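Local coordinates for protein putative metal-dependent isothiocyanate hydrolase SaxA (Pectobacterium carotovorum, PDB 6BRM) that probably hydrolyses isothiocyanates, toxic plant defence compounds, at a two-zinc centre of the metallo-beta-lactamase type, at residues B[22-27]-B[71-76]; B[5-10]-B[48-53]; B[165-170]-B[198-203]; B[65-70]-B[144-149]. One frame throughout, in Å; residues are numbered along the deposited sequence.

Contact 1. Residues B[22-27]-B[71-76]; sequences IDPMLA and DHWDEA. With ZN (zinc ion), chain M.
Asp23, just past strand 18-22, meets His72 at the edge of its ring: His72 ND1 donates to Asp23 OD2 at 2.8 Å, on the anti side of a carboxylate turned almost perpendicular to the imidazole (81° between planes). The same oxygen is hydrogen-bonded to Thr66 OG1, and with ND1 held in this way His72 presents NE2 to the zinc at 2.2 Å. Pro24 follows, its CD set obliquely against the indole of Trp73, 3.9 Å from CE3. Met25 bends at chi2 and chi3, which carries its CE methyl back to the backbone carbonyl of Asp71, while its CG passes Asp74. The next two amides are gripped by the Asp74 carboxylate on its syn sides: Leu26 N reaches OD1 at 3.3 Å, nearly straight at 172°, and Ala27 N reaches OD2 at 3.0 Å. OD1 also caps Ala77 N, so Asp74 ties the 22-27 loop to the start of helix 75-80, where Ala27 CB rests 3.8 Å from Ala76 CB. Asp71 OD2 binds the same zinc as His72; Asp164, His221 and two waters complete its coordination. The contact thus holds the Asp-His end of the metallo-beta-lactamase HxHxDH motif, with Asp23 as second shell to His72.

Contact 2. Residues B[5-10]-B[48-53]; sequences QIRNAT and VALPVP
Arg7 and Val48 make the polar part of the contact. NH2 of Arg7 donates to the backbone carbonyl of Val48, with 2.6 Å between Arg7 NH2 and Val48 O and an N-H...O angle of 152°; the donor lies in the carbonyl plane, whereas the oxygen sits somewhat out of the guanidinium plane. The peptide that follows, Ala49 C and Leu50 N, lies over one face of the guanidinium. The chain of Arg7 bends at chi2 and chi3 to bring its end there, and two more carbonyls hold it: NH1 is bonded to Met25 O and NH2 also to Ala27 O. One cationic group thus joins the 48-53 loop to the chain that follows strand 18-22.

The backbone behind this side chain forms a classic beta bulge, in which Ile6 and Arg7 both face Thr10 across the turn from strand 2-7 into strand 10-15. A type II' turn runs from Arg7 to Thr10, and Gln5 NE2 braces it by donating to Asn8 O at 2.7 Å.

Apolar packing belongs to Ile6. Ile6 CG2 lies 4.0 Å from Leu50 CD2 and 4.1 Å from CD of the Pro51 ring, which crosses the isoleucine at about a right angle. The other branch ends in Ile6 CD1, 4.0 Å from Val52 CG2, and Leu57 of helix 54-58 touches both Ile6 and Val52.

Contact 3. Residues B[165-170]-B[198-203]; sequences TVWVKP and IIMGKE
The indole of Trp167 is approached obliquely by the methyl end of Met200, with 4.3 Å between Trp167 CE3 and Met200 CE. Elsewhere the ring stacks edge-to-face with Tyr171, is touched by Asp204, Arg207 and Thr208 of helix 203-211, and hydrogen-bonds through NE1 to Tyr134 O of the second subunit. In the metallo-beta-lactamase fold these segments are two loops beside the metal centre: 165-170 leaves the end of strand 159-163 directly after the bridging zinc ligand Asp164 and enters helix 169-178, while the loop 198-203 leads into helix 203-211.

No hydrogen bond joins them, so the contact rests on van der Waals packing. Met200 is the main link. Its CG is anti to its own carbonyl carbon, the chain runs on nearly extended past Thr165 O, and a bend at chi3 (116°) turns Met200 CE onto the backbone between Val166 and Trp167, 4.1 Å from Trp167 N. Val166 works in the other direction, laying its CG1 branch against the peptide linking Ile198 to Ile199. That peptide is itself close to the metals, since Ile198 O is hydrogen-bonded to ND1 of the zinc ligand His128, and the Ile199 side chain touches His128 and His221.

The Thr165 hydroxyl is hydrogen-bonded to Gln127 N and also turns back along its own segment: Thr165 OG1 donates to Val166 O at 2.7 Å, in the carbonyl plane and on a lone pair.

Contact 4. Residues B[65-70]-B[144-149]; sequences LTHTHT and GDACGL. With ZN (zinc ion), chain L.
A methyl group, Ala146 CB, sits over one face of a zinc-bound imidazole, that of His67, as a CH-pi contact 3.5 Å from the ring centroid and 15° off the normal. His67 opens the HxHxDH motif of the metallo-beta-lactamase fold, in the loop after strand 62-64, and Ala146 belongs to the approach to strand 148-152 in the other sheet. With CG between the backbone N and the carbonyl carbon, a chi1 of 60° swings the ring to where the methyl lies over it. A metal bond and a hydrogen bond at its two nitrogens hold the ring's orientation. His67 NE2 binds zinc at 2.2 Å, and His67 ND1 donates to Thr66 OG1 at 2.9 Å, with the oxygen close to the ring plane; OG1 is in turn hydrogen-bonded to Asp23 OD2, so the carboxylate positions the threonine that positions the histidine. His69 reaches the same zinc through ND1, also at 2.2 Å, and its NE2 is bonded to Leu142 O; His128, Asp164 and a water complete the site. The backbones are joined by one weak hydrogen bond, Cys147 N to Thr66 O at 3.3 Å. Cys147 SG lies over the backbone of Thr66, and farther along, Thr66 CG2 lies 4.2 Å from Leu149 CD1.

From the N terminus, the turn after strand 2-7 is first tied forward to residues 48-53 by contact 2, closing a loop that contains strands 10-15 and 18-22. Contact 1 opens within that loop and closes beyond it, so the two cross; they also touch, through Thr10 with Asp23 and Asn8 with Asp71. Contact 4 starts before contact 1 has closed, crosses it, and spans from the first sheet to the second; the two meet through Asp23 with Thr66 and His72 with His67, and share a water bound to both zincs. Contact 3 follows in series, closing the chain from the end of strand 159-163 to the loop before helix 203-211, around helix 169-178 and strand 182-186; like contact 4, it reaches the second subunit.

Contact 1. Residues B[22-27]-B[71-76]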
loop_
_atom_site.group_PDB
_atom_site.type_symbol
_atom_site.label_atom_id
_atom_site.label_comp_id
_atom_site.label_asym_id
_atom_site.label_seq_id
_atom_site.Cartn_x
_atom_site.Cartn_y
_atom_site.Cartn_z
ATOM N N ILE B 22 -4.571 18.907 -13.855
ATOM C CA ILE B 22 -3.906 17.728 -13.301
ATOM C C ILE B 22 -3.100 17.038 -14.399
ATOM O O ILE B 22 -3.650 16.707 -15.449
ATOM C CB ILE B 22 -4.923 16.732 -12.678
ATOM C CG1 ILE B 22 -5.651 17.373 -11.479
ATOM C CG2 ILE B 22 -4.235 15.432 -12.255
ATOM C CD1 ILE B 22 -7.043 17.880 -11.788
ATOM N N ASP B 23 -1.806 16.826 -14.140
ATOM C CA ASP B 23 -0.905 16.058 -15.013
ATOM C C ASP B 23 -0.844 16.564 -16.467
ATOM O O ASP B 23 -1.327 15.891 -17.382
ATOM C CB ASP B 23 -1.275 14.568 -14.967
ATOM C CG ASP B 23 -1.113 13.965 -13.578
ATOM O OD1 ASP B 23 -0.938 14.726 -12.602
ATOM O OD2 ASP B 23 -1.161 12.723 -13.466
ATOM N N PRO B 24 -0.232 17.745 -16.684
ATOM C CA PRO B 24 -0.197 18.324 -18.033
ATOM C C PRO B 24 0.805 17.655 -18.993
ATOM O O PRO B 24 2.018 17.731 -18.779
ATOM C CB PRO B 24 0.172 19.801 -17.785
ATOM C CG PRO B 24 0.410 19.954 -16.316
ATOM C CD PRO B 24 0.477 18.590 -15.708
ATOM N N MET B 25 0.278 16.991 -20.025
ATOM C CA MET B 25 1.065 16.524 -21.172
ATOM C C MET B 25 0.702 17.422 -22.358
ATOM O O MET B 25 -0.405 17.324 -22.895
ATOM C CB MET B 25 0.751 15.059 -21.485
ATOM C CG MET B 25 1.777 14.384 -22.384
ATOM S SD MET B 25 1.118 13.135 -23.511
ATOM C CE MET B 25 0.331 11.975 -22.399
ATOM N N LEU B 26 1.629 18.300 -22.748
ATOM C CA LEU B 26 1.358 19.381 -23.711
ATOM C C LEU B 26 2.152 19.311 -25.037
ATOM O O LEU B 26 2.146 20.275 -25.808
ATOM C CB LEU B 26 1.588 20.740 -23.015
ATOM C CG LEU B 26 0.372 21.411 -22.366
ATOM C CD1 LEU B 26 -0.390 20.473 -21.441
ATOM C CD2 LEU B 26 0.823 22.656 -21.618
ATOM N N ALA B 27 2.812 18.184 -25.316
ATOM C CA ALA B 27 3.531 18.009 -26.592
ATOM C C ALA B 27 2.552 17.822 -27.753
ATOM O O ALA B 27 1.463 17.272 -27.567
ATOM C CB ALA B 27 4.490 16.827 -26.520
ATOM N N ASP B 71 4.490 10.860 -19.621
ATOM C CA ASP B 71 3.073 10.936 -20.036
ATOM C C ASP B 71 2.141 11.686 -19.053
ATOM O O ASP B 71 0.925 11.723 -19.264
ATOM C CB ASP B 71 2.509 9.528 -20.326
ATOM C CG ASP B 71 2.538 8.620 -19.108
ATOM O OD1 ASP B 71 3.630 8.488 -18.519
ATOM O OD2 ASP B 71 1.493 8.036 -18.738
ATOM N N HIS B 72 2.699 12.240 -17.973
ATOM C CA HIS B 72 1.982 13.134 -17.052
ATOM C C HIS B 72 2.634 14.516 -16.867
ATOM O O HIS B 72 2.057 15.378 -16.209
ATOM C CB HIS B 72 1.876 12.456 -15.683
ATOM C CG HIS B 72 1.221 11.115 -15.728
ATOM N ND1 HIS B 72 -0.096 10.920 -15.381
ATOM C CD2 HIS B 72 1.698 9.902 -16.096
ATOM C CE1 HIS B 72 -0.404 9.644 -15.528
ATOM N NE2 HIS B 72 0.669 9.004 -15.961
ATOM N N TRP B 73 3.815 14.725 -17.451
ATOM C CA TRP B 73 4.632 15.918 -17.222
ATOM C C TRP B 73 5.826 15.856 -18.181
ATOM O O TRP B 73 6.925 15.426 -17.802
ATOM C CB TRP B 73 5.094 15.979 -15.757
ATOM C CG TRP B 73 5.929 17.174 -15.384
ATOM C CD1 TRP B 73 7.214 17.161 -14.921
ATOM C CD2 TRP B 73 5.531 18.549 -15.424
ATOM N NE1 TRP B 73 7.641 18.441 -14.677
ATOM C CE2 TRP B 73 6.629 19.314 -14.974
ATOM C CE3 TRP B 73 4.353 19.211 -15.800
ATOM C CZ2 TRP B 73 6.586 20.711 -14.888
ATOM C CZ3 TRP B 73 4.308 20.604 -15.716
ATOM C CH2 TRP B 73 5.419 21.336 -15.262
ATOM N N ASP B 74 5.588 16.261 -19.430
ATOM C CA ASP B 74 6.606 16.198 -20.497
ATOM C C ASP B 74 7.386 17.500 -20.632
ATOM O O ASP B 74 7.038 18.507 -20.010
ATOM C CB ASP B 74 5.984 15.788 -21.849
ATOM C CG ASP B 74 4.931 16.772 -22.367
ATOM O OD1 ASP B 74 4.698 17.837 -21.757
ATOM O OD2 ASP B 74 4.319 16.463 -23.405
ATOM N N GLU B 75 8.438 17.466 -21.451
ATOM C CA GLU B 75 9.283 18.642 -21.712
ATOM C C GLU B 75 8.476 19.815 -22.288
ATOM O O GLU B 75 8.719 20.962 -21.922
ATOM C CB GLU B 75 10.448 18.278 -22.652
ATOM C CG GLU B 75 11.594 19.291 -22.699
ATOM C CD GLU B 75 12.483 19.279 -21.458
ATOM O OE1 GLU B 75 12.872 18.180 -20.995
ATOM O OE2 GLU B 75 12.816 20.377 -20.952
ATOM N N ALA B 76 7.517 19.523 -23.168
ATOM C CA ALA B 76 6.625 20.552 -23.736
ATOM C C ALA B 76 5.857 21.337 -22.666
ATOM O O ALA B 76 5.747 22.561 -22.750
ATOM C CB ALA B 76 5.646 19.920 -24.717
HETATM ZN ZN ZN M . 0.949 7.019 -16.853
HETATM O O HOH W 1 3.145 6.973 -16.651
HETATM O O HOH W 2 1.265 4.944 -17.514
#

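Contact 2. Residues B[5-10]-B[48-53]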
loop_
_atom_site.group_PDB
_atom_site.type_symbol
_atom_site.label_atom_id
_atom_site.label_comp_id
_atom_site.label_asym_id
_atom_site.label_seq_id
_atom_site.Cartn_x
_atom_site.Cartn_y
_atom_site.Cartn_z
ATOM N N GLN B 5 -11.934 15.879 -19.907
ATOM C CA GLN B 5 -10.879 15.004 -20.416
ATOM C C GLN B 5 -10.131 15.791 -21.488
ATOM O O GLN B 5 -10.760 16.327 -22.407
ATOM C CB GLN B 5 -11.481 13.721 -21.008
ATOM C CG GLN B 5 -10.485 12.715 -21.594
ATOM C CD GLN B 5 -9.542 12.111 -20.567
ATOM O OE1 GLN B 5 -9.816 12.115 -19.368
ATOM N NE2 GLN B 5 -8.424 11.581 -21.040
ATOM N N ILE B 6 -8.807 15.885 -21.353
ATOM C CA ILE B 6 -7.953 16.521 -22.366
ATOM C C ILE B 6 -7.349 15.415 -23.240
ATOM O O ILE B 6 -7.858 15.164 -24.330
ATOM C CB ILE B 6 -6.882 17.446 -21.727
ATOM C CG1 ILE B 6 -7.544 18.602 -20.958
ATOM C CG2 ILE B 6 -5.914 17.984 -22.778
ATOM C CD1 ILE B 6 -8.200 19.673 -21.813
ATOM N N ARG B 7 -6.295 14.750 -22.758
ATOM C CA ARG B 7 -5.707 13.580 -23.432
ATOM C C ARG B 7 -4.786 12.829 -22.463
ATOM O O ARG B 7 -4.007 13.452 -21.739
ATOM C CB ARG B 7 -4.956 13.978 -24.717
ATOM C CG ARG B 7 -3.768 14.918 -24.522
ATOM C CD ARG B 7 -2.417 14.231 -24.714
ATOM N NE ARG B 7 -1.918 14.374 -26.087
ATOM C CZ ARG B 7 -1.260 15.433 -26.573
ATOM N NH1 ARG B 7 -0.992 16.497 -25.818
ATOM N NH2 ARG B 7 -0.861 15.431 -27.844
ATOM N N ASN B 8 -4.889 11.498 -22.461
ATOM C CA ASN B 8 -4.231 10.630 -21.470
ATOM C C ASN B 8 -4.784 10.949 -20.063
ATOM O O ASN B 8 -6.007 11.001 -19.907
ATOM C CB ASN B 8 -2.693 10.709 -21.588
ATOM C CG ASN B 8 -1.988 9.486 -21.010
ATOM O OD1 ASN B 8 -2.356 8.341 -21.292
ATOM N ND2 ASN B 8 -0.963 9.726 -20.201
ATOM N N ALA B 9 -3.928 11.152 -19.054
ATOM C CA ALA B 9 -4.370 11.503 -17.700
ATOM C C ALA B 9 -4.480 13.015 -17.494
ATOM O O ALA B 9 -4.820 13.465 -16.395
ATOM C CB ALA B 9 -3.424 10.904 -16.672
ATOM N N THR B 10 -4.179 13.794 -18.537
ATOM C CA THR B 10 -4.337 15.240 -18.492
ATOM C C THR B 10 -5.825 15.596 -18.466
ATOM O O THR B 10 -6.622 15.043 -19.233
ATOM C CB THR B 10 -3.649 15.920 -19.689
ATOM O OG1 THR B 10 -2.319 15.403 -19.828
ATOM C CG2 THR B 10 -3.588 17.433 -19.509
ATOM N N VAL B 48 -2.332 11.212 -30.387
ATOM C CA VAL B 48 -3.355 12.195 -30.770
ATOM C C VAL B 48 -2.886 13.599 -30.379
ATOM O O VAL B 48 -2.069 13.758 -29.468
ATOM C CB VAL B 48 -4.715 11.880 -30.086
ATOM C CG1 VAL B 48 -5.842 12.736 -30.662
ATOM C CG2 VAL B 48 -5.063 10.400 -30.223
ATOM N N ALA B 49 -3.397 14.610 -31.082
ATOM C CA ALA B 49 -3.130 16.013 -30.754
ATOM C C ALA B 49 -3.971 16.481 -29.563
ATOM O O ALA B 49 -4.809 15.737 -29.050
ATOM C CB ALA B 49 -3.405 16.895 -31.964
ATOM N N LEU B 50 -3.737 17.719 -29.131
ATOM C CA LEU B 50 -4.574 18.358 -28.115
ATOM C C LEU B 50 -5.925 18.750 -28.727
ATOM O O LEU B 50 -5.959 19.338 -29.810
ATOM C CB LEU B 50 -3.896 19.610 -27.554
ATOM C CG LEU B 50 -2.640 19.398 -26.706
ATOM C CD1 LEU B 50 -1.852 20.694 -26.586
ATOM C CD2 LEU B 50 -3.000 18.857 -25.329
ATOM N N PRO B 51 -7.038 18.450 -28.028
ATOM C CA PRO B 51 -8.358 18.817 -28.550
ATOM C C PRO B 51 -8.696 20.312 -28.424
ATOM O O PRO B 51 -9.691 20.753 -29.001
ATOM C CB PRO B 51 -9.308 17.976 -27.695
ATOM C CG PRO B 51 -8.609 17.860 -26.388
ATOM C CD PRO B 51 -7.135 17.841 -26.686
ATOM N N VAL B 52 -7.891 21.062 -27.666
ATOM C CA VAL B 52 -8.040 22.513 -27.511
ATOM C C VAL B 52 -6.654 23.167 -27.510
ATOM O O VAL B 52 -5.654 22.469 -27.332
ATOM C CB VAL B 52 -8.788 22.867 -26.200
ATOM C CG1 VAL B 52 -10.284 22.622 -26.355
ATOM C CG2 VAL B 52 -8.231 22.089 -25.012
ATOM N N PRO B 53 -6.583 24.504 -27.715
ATOM C CA PRO B 53 -5.282 25.186 -27.623
ATOM C C PRO B 53 -4.724 25.227 -26.200
ATOM O O PRO B 53 -5.476 25.075 -25.235
ATOM C CB PRO B 53 -5.585 26.604 -28.126
ATOM C CG PRO B 53 -7.046 26.782 -27.911
ATOM C CD PRO B 53 -7.645 25.429 -28.156
#

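Contact 3. Residues B[165-170]-B[198-203]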
loop_
_atom_site.group_PDB
_atom_site.type_symbol
_atom_site.label_atom_id
_atom_site.label_comp_id
_atom_site.label_asym_id
_atom_site.label_seq_id
_atom_site.Cartn_x
_atom_site.Cartn_y
_atom_site.Cartn_z
ATOM N N THR B 165 -2.067 3.577 -10.605
ATOM C CA THR B 165 -1.985 2.464 -9.659
ATOM C C THR B 165 -2.704 1.245 -10.239
ATOM O O THR B 165 -3.668 1.408 -10.975
ATOM C CB THR B 165 -2.608 2.833 -8.285
ATOM O OG1 THR B 165 -2.530 1.708 -7.396
ATOM C CG2 THR B 165 -4.072 3.273 -8.407
ATOM N N VAL B 166 -2.219 0.041 -9.928
ATOM C CA VAL B 166 -3.001 -1.187 -10.133
ATOM C C VAL B 166 -3.825 -1.446 -8.865
ATOM O O VAL B 166 -3.741 -0.681 -7.891
ATOM C CB VAL B 166 -2.127 -2.422 -10.500
ATOM C CG1 VAL B 166 -1.190 -2.096 -11.656
ATOM C CG2 VAL B 166 -1.346 -2.962 -9.300
ATOM N N TRP B 167 -4.624 -2.510 -8.880
ATOM C CA TRP B 167 -5.441 -2.869 -7.722
ATOM C C TRP B 167 -4.569 -3.325 -6.540
ATOM O O TRP B 167 -3.985 -4.413 -6.564
ATOM C CB TRP B 167 -6.461 -3.954 -8.085
ATOM C CG TRP B 167 -7.499 -4.178 -7.028
ATOM C CD1 TRP B 167 -7.337 -4.834 -5.839
ATOM C CD2 TRP B 167 -8.868 -3.755 -7.067
ATOM N NE1 TRP B 167 -8.516 -4.838 -5.135
ATOM C CE2 TRP B 167 -9.473 -4.183 -5.863
ATOM C CE3 TRP B 167 -9.641 -3.052 -7.998
ATOM C CZ2 TRP B 167 -10.818 -3.939 -5.569
ATOM C CZ3 TRP B 167 -10.975 -2.800 -7.703
ATOM C CH2 TRP B 167 -11.552 -3.246 -6.497
ATOM N N VAL B 168 -4.484 -2.463 -5.524
ATOM C CA VAL B 168 -3.929 -2.816 -4.208
ATOM C C VAL B 168 -4.931 -2.388 -3.135
ATOM O O VAL B 168 -5.883 -1.675 -3.443
ATOM C CB VAL B 168 -2.538 -2.188 -3.980
ATOM C CG1 VAL B 168 -1.505 -2.910 -4.819
ATOM C CG2 VAL B 168 -2.519 -0.694 -4.299
ATOM N N LYS B 169 -4.738 -2.822 -1.889
ATOM C CA LYS B 169 -5.731 -2.533 -0.828
ATOM C C LYS B 169 -5.785 -1.056 -0.391
ATOM O O LYS B 169 -6.844 -0.602 0.044
ATOM C CB LYS B 169 -5.599 -3.492 0.379
ATOM C CG LYS B 169 -5.112 -2.900 1.701
ATOM C CD LYS B 169 -5.044 -3.982 2.766
ATOM C CE LYS B 169 -4.694 -3.413 4.128
ATOM N NZ LYS B 169 -3.380 -2.722 4.156
ATOM N N PRO B 170 -4.667 -0.303 -0.500
ATOM C CA PRO B 170 -4.774 1.151 -0.292
ATOM C C PRO B 170 -5.763 1.860 -1.229
ATOM O O PRO B 170 -6.313 2.909 -0.867
ATOM C CB PRO B 170 -3.347 1.638 -0.542
ATOM C CG PRO B 170 -2.506 0.498 -0.106
ATOM C CD PRO B 170 -3.254 -0.716 -0.587
ATOM N N ILE B 198 0.892 -2.556 -15.260
ATOM C CA ILE B 198 1.461 -1.463 -14.451
ATOM C C ILE B 198 0.447 -0.375 -14.056
ATOM O O ILE B 198 0.750 0.466 -13.199
ATOM C CB ILE B 198 2.684 -0.797 -15.138
ATOM C CG1 ILE B 198 2.344 -0.293 -16.549
ATOM C CG2 ILE B 198 3.851 -1.773 -15.194
ATOM C CD1 ILE B 198 3.288 0.771 -17.061
ATOM N N ILE B 199 -0.725 -0.380 -14.698
ATOM C CA ILE B 199 -1.851 0.484 -14.341
ATOM C C ILE B 199 -3.158 -0.321 -14.487
ATOM O O ILE B 199 -3.114 -1.525 -14.757
ATOM C CB ILE B 199 -1.862 1.787 -15.191
ATOM C CG1 ILE B 199 -1.903 1.482 -16.694
ATOM C CG2 ILE B 199 -0.646 2.652 -14.871
ATOM C CD1 ILE B 199 -2.091 2.717 -17.553
ATOM N N MET B 200 -4.311 0.329 -14.310
ATOM C CA MET B 200 -5.607 -0.369 -14.340
ATOM C C MET B 200 -6.046 -0.709 -15.761
ATOM O O MET B 200 -5.492 -0.198 -16.739
ATOM C CB MET B 200 -6.702 0.460 -13.655
ATOM C CG MET B 200 -6.325 0.954 -12.271
ATOM S SD MET B 200 -7.700 1.368 -11.190
ATOM C CE MET B 200 -7.508 0.154 -9.886
ATOM N N GLY B 201 -7.053 -1.576 -15.852
ATOM C CA GLY B 201 -7.623 -2.000 -17.128
ATOM C C GLY B 201 -9.133 -2.091 -17.077
ATOM O O GLY B 201 -9.782 -1.389 -16.299
ATOM N N LYS B 202 -9.687 -2.958 -17.922
ATOM C CA LYS B 202 -11.134 -3.180 -17.978
ATOM C C LYS B 202 -11.651 -3.921 -16.740
ATOM O O LYS B 202 -12.680 -3.531 -16.188
ATOM C CB LYS B 202 -11.543 -3.904 -19.277
ATOM C CG LYS B 202 -11.077 -5.350 -19.419
ATOM C CD LYS B 202 -11.180 -5.829 -20.863
ATOM C CE LYS B 202 -10.814 -7.300 -20.995
ATOM N NZ LYS B 202 -10.902 -7.778 -22.401
ATOM N N GLU B 203 -10.935 -4.961 -16.301
ATOM C CA GLU B 203 -11.322 -5.749 -15.110
ATOM C C GLU B 203 -11.499 -4.893 -13.856
ATOM O O GLU B 203 -12.417 -5.120 -13.067
ATOM C CB GLU B 203 -10.294 -6.852 -14.814
ATOM C CG GLU B 203 -10.397 -8.078 -15.713
ATOM C CD GLU B 203 -9.528 -9.232 -15.231
ATOM O OE1 GLU B 203 -8.605 -9.636 -15.974
ATOM O OE2 GLU B 203 -9.762 -9.731 -14.106
#

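Contact 4. Residues B[65-70]-B[144-149]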
loop_
_atom_site.group_PDB
_atom_site.type_symbol
_atom_site.label_atom_id
_atom_site.label_comp_id
_atom_site.label_asym_id
_atom_site.label_seq_id
_atom_site.Cartn_x
_atom_site.Cartn_y
_atom_site.Cartn_z
ATOM N N LEU B 65 0.623 17.615 -9.966
ATOM C CA LEU B 65 1.397 16.496 -10.517
ATOM C C LEU B 65 1.315 15.293 -9.580
ATOM O O LEU B 65 1.808 15.353 -8.448
ATOM C CB LEU B 65 2.871 16.890 -10.696
ATOM C CG LEU B 65 3.334 17.546 -12.004
ATOM C CD1 LEU B 65 2.258 18.407 -12.649
ATOM C CD2 LEU B 65 4.591 18.368 -11.752
ATOM N N THR B 66 0.706 14.207 -10.065
ATOM C CA THR B 66 0.648 12.942 -9.328
ATOM C C THR B 66 2.029 12.286 -9.274
ATOM O O THR B 66 2.392 11.681 -8.267
ATOM C CB THR B 66 -0.353 11.951 -9.953
ATOM O OG1 THR B 66 0.026 11.651 -11.304
ATOM C CG2 THR B 66 -1.767 12.524 -9.928
ATOM N N HIS B 67 2.767 12.392 -10.380
ATOM C CA HIS B 67 4.172 11.972 -10.467
ATOM C C HIS B 67 4.814 12.549 -11.738
ATOM O O HIS B 67 4.132 13.192 -12.543
ATOM C CB HIS B 67 4.320 10.438 -10.406
ATOM C CG HIS B 67 3.615 9.694 -11.502
ATOM N ND1 HIS B 67 2.348 10.014 -11.940
ATOM C CD2 HIS B 67 3.988 8.601 -12.211
ATOM C CE1 HIS B 67 1.983 9.169 -12.887
ATOM N NE2 HIS B 67 2.961 8.301 -13.074
ATOM N N THR B 68 6.119 12.321 -11.908
ATOM C CA THR B 68 6.891 12.928 -13.001
ATOM C C THR B 68 7.155 12.004 -14.208
ATOM O O THR B 68 8.068 12.269 -14.992
ATOM C CB THR B 68 8.231 13.468 -12.461
ATOM O OG1 THR B 68 8.983 12.390 -11.889
ATOM C CG2 THR B 68 7.986 14.533 -11.403
ATOM N N HIS B 69 6.364 10.941 -14.372
ATOM C CA HIS B 69 6.423 10.125 -15.595
ATOM C C HIS B 69 6.044 10.989 -16.798
ATOM O O HIS B 69 5.126 11.807 -16.709
ATOM C CB HIS B 69 5.510 8.893 -15.510
ATOM C CG HIS B 69 6.069 7.779 -14.673
ATOM N ND1 HIS B 69 5.325 6.672 -14.316
ATOM C CD2 HIS B 69 7.293 7.606 -14.118
ATOM C CE1 HIS B 69 6.073 5.864 -13.585
ATOM N NE2 HIS B 69 7.271 6.407 -13.452
ATOM N N THR B 70 6.757 10.803 -17.909
ATOM C CA THR B 70 6.705 11.728 -19.055
ATOM C C THR B 70 5.303 11.919 -19.643
ATOM O O THR B 70 4.959 13.023 -20.074
ATOM C CB THR B 70 7.679 11.292 -20.171
ATOM O OG1 THR B 70 8.946 10.945 -19.594
ATOM C CG2 THR B 70 7.882 12.411 -21.192
ATOM N N GLY B 144 8.293 3.856 -9.350
ATOM C CA GLY B 144 8.305 4.803 -8.230
ATOM C C GLY B 144 6.980 4.954 -7.509
ATOM O O GLY B 144 6.166 4.027 -7.481
ATOM N N ASP B 145 6.785 6.132 -6.919
ATOM C CA ASP B 145 5.520 6.519 -6.302
ATOM C C ASP B 145 4.684 7.334 -7.283
ATOM O O ASP B 145 5.225 8.065 -8.119
ATOM C CB ASP B 145 5.772 7.341 -5.033
ATOM C CG ASP B 145 6.551 6.573 -3.975
ATOM O OD1 ASP B 145 6.271 5.375 -3.765
ATOM O OD2 ASP B 145 7.441 7.178 -3.341
ATOM N N ALA B 146 3.363 7.201 -7.172
ATOM C CA ALA B 146 2.418 7.999 -7.958
ATOM C C ALA B 146 1.074 8.068 -7.232
ATOM O O ALA B 146 0.378 7.057 -7.114
ATOM C CB ALA B 146 2.252 7.406 -9.348
ATOM N N CYS B 147 0.712 9.261 -6.759
ATOM C CA CYS B 147 -0.401 9.411 -5.816
ATOM C C CYS B 147 -1.766 9.608 -6.471
ATOM O O CYS B 147 -1.873 10.144 -7.579
ATOM C CB CYS B 147 -0.137 10.577 -4.856
ATOM S SG CYS B 147 -0.153 12.216 -5.621
ATOM N N GLY B 148 -2.801 9.158 -5.763
ATOM C CA GLY B 148 -4.185 9.479 -6.084
ATOM C C GLY B 148 -4.572 10.784 -5.419
ATOM O O GLY B 148 -3.828 11.300 -4.577
ATOM N N LEU B 149 -5.731 11.320 -5.800
ATOM C CA LEU B 149 -6.223 12.597 -5.271
ATOM C C LEU B 149 -7.727 12.538 -5.053
ATOM O O LEU B 149 -8.473 12.263 -5.993
ATOM C CB LEU B 149 -5.935 13.738 -6.246
ATOM C CG LEU B 149 -4.500 13.989 -6.688
ATOM C CD1 LEU B 149 -4.495 14.942 -7.874
ATOM C CD2 LEU B 149 -3.677 14.546 -5.539
HETATM ZN ZN ZN L . 3.125 6.613 -14.494
HETATM O O HOH W 1 3.145 6.973 -16.651
#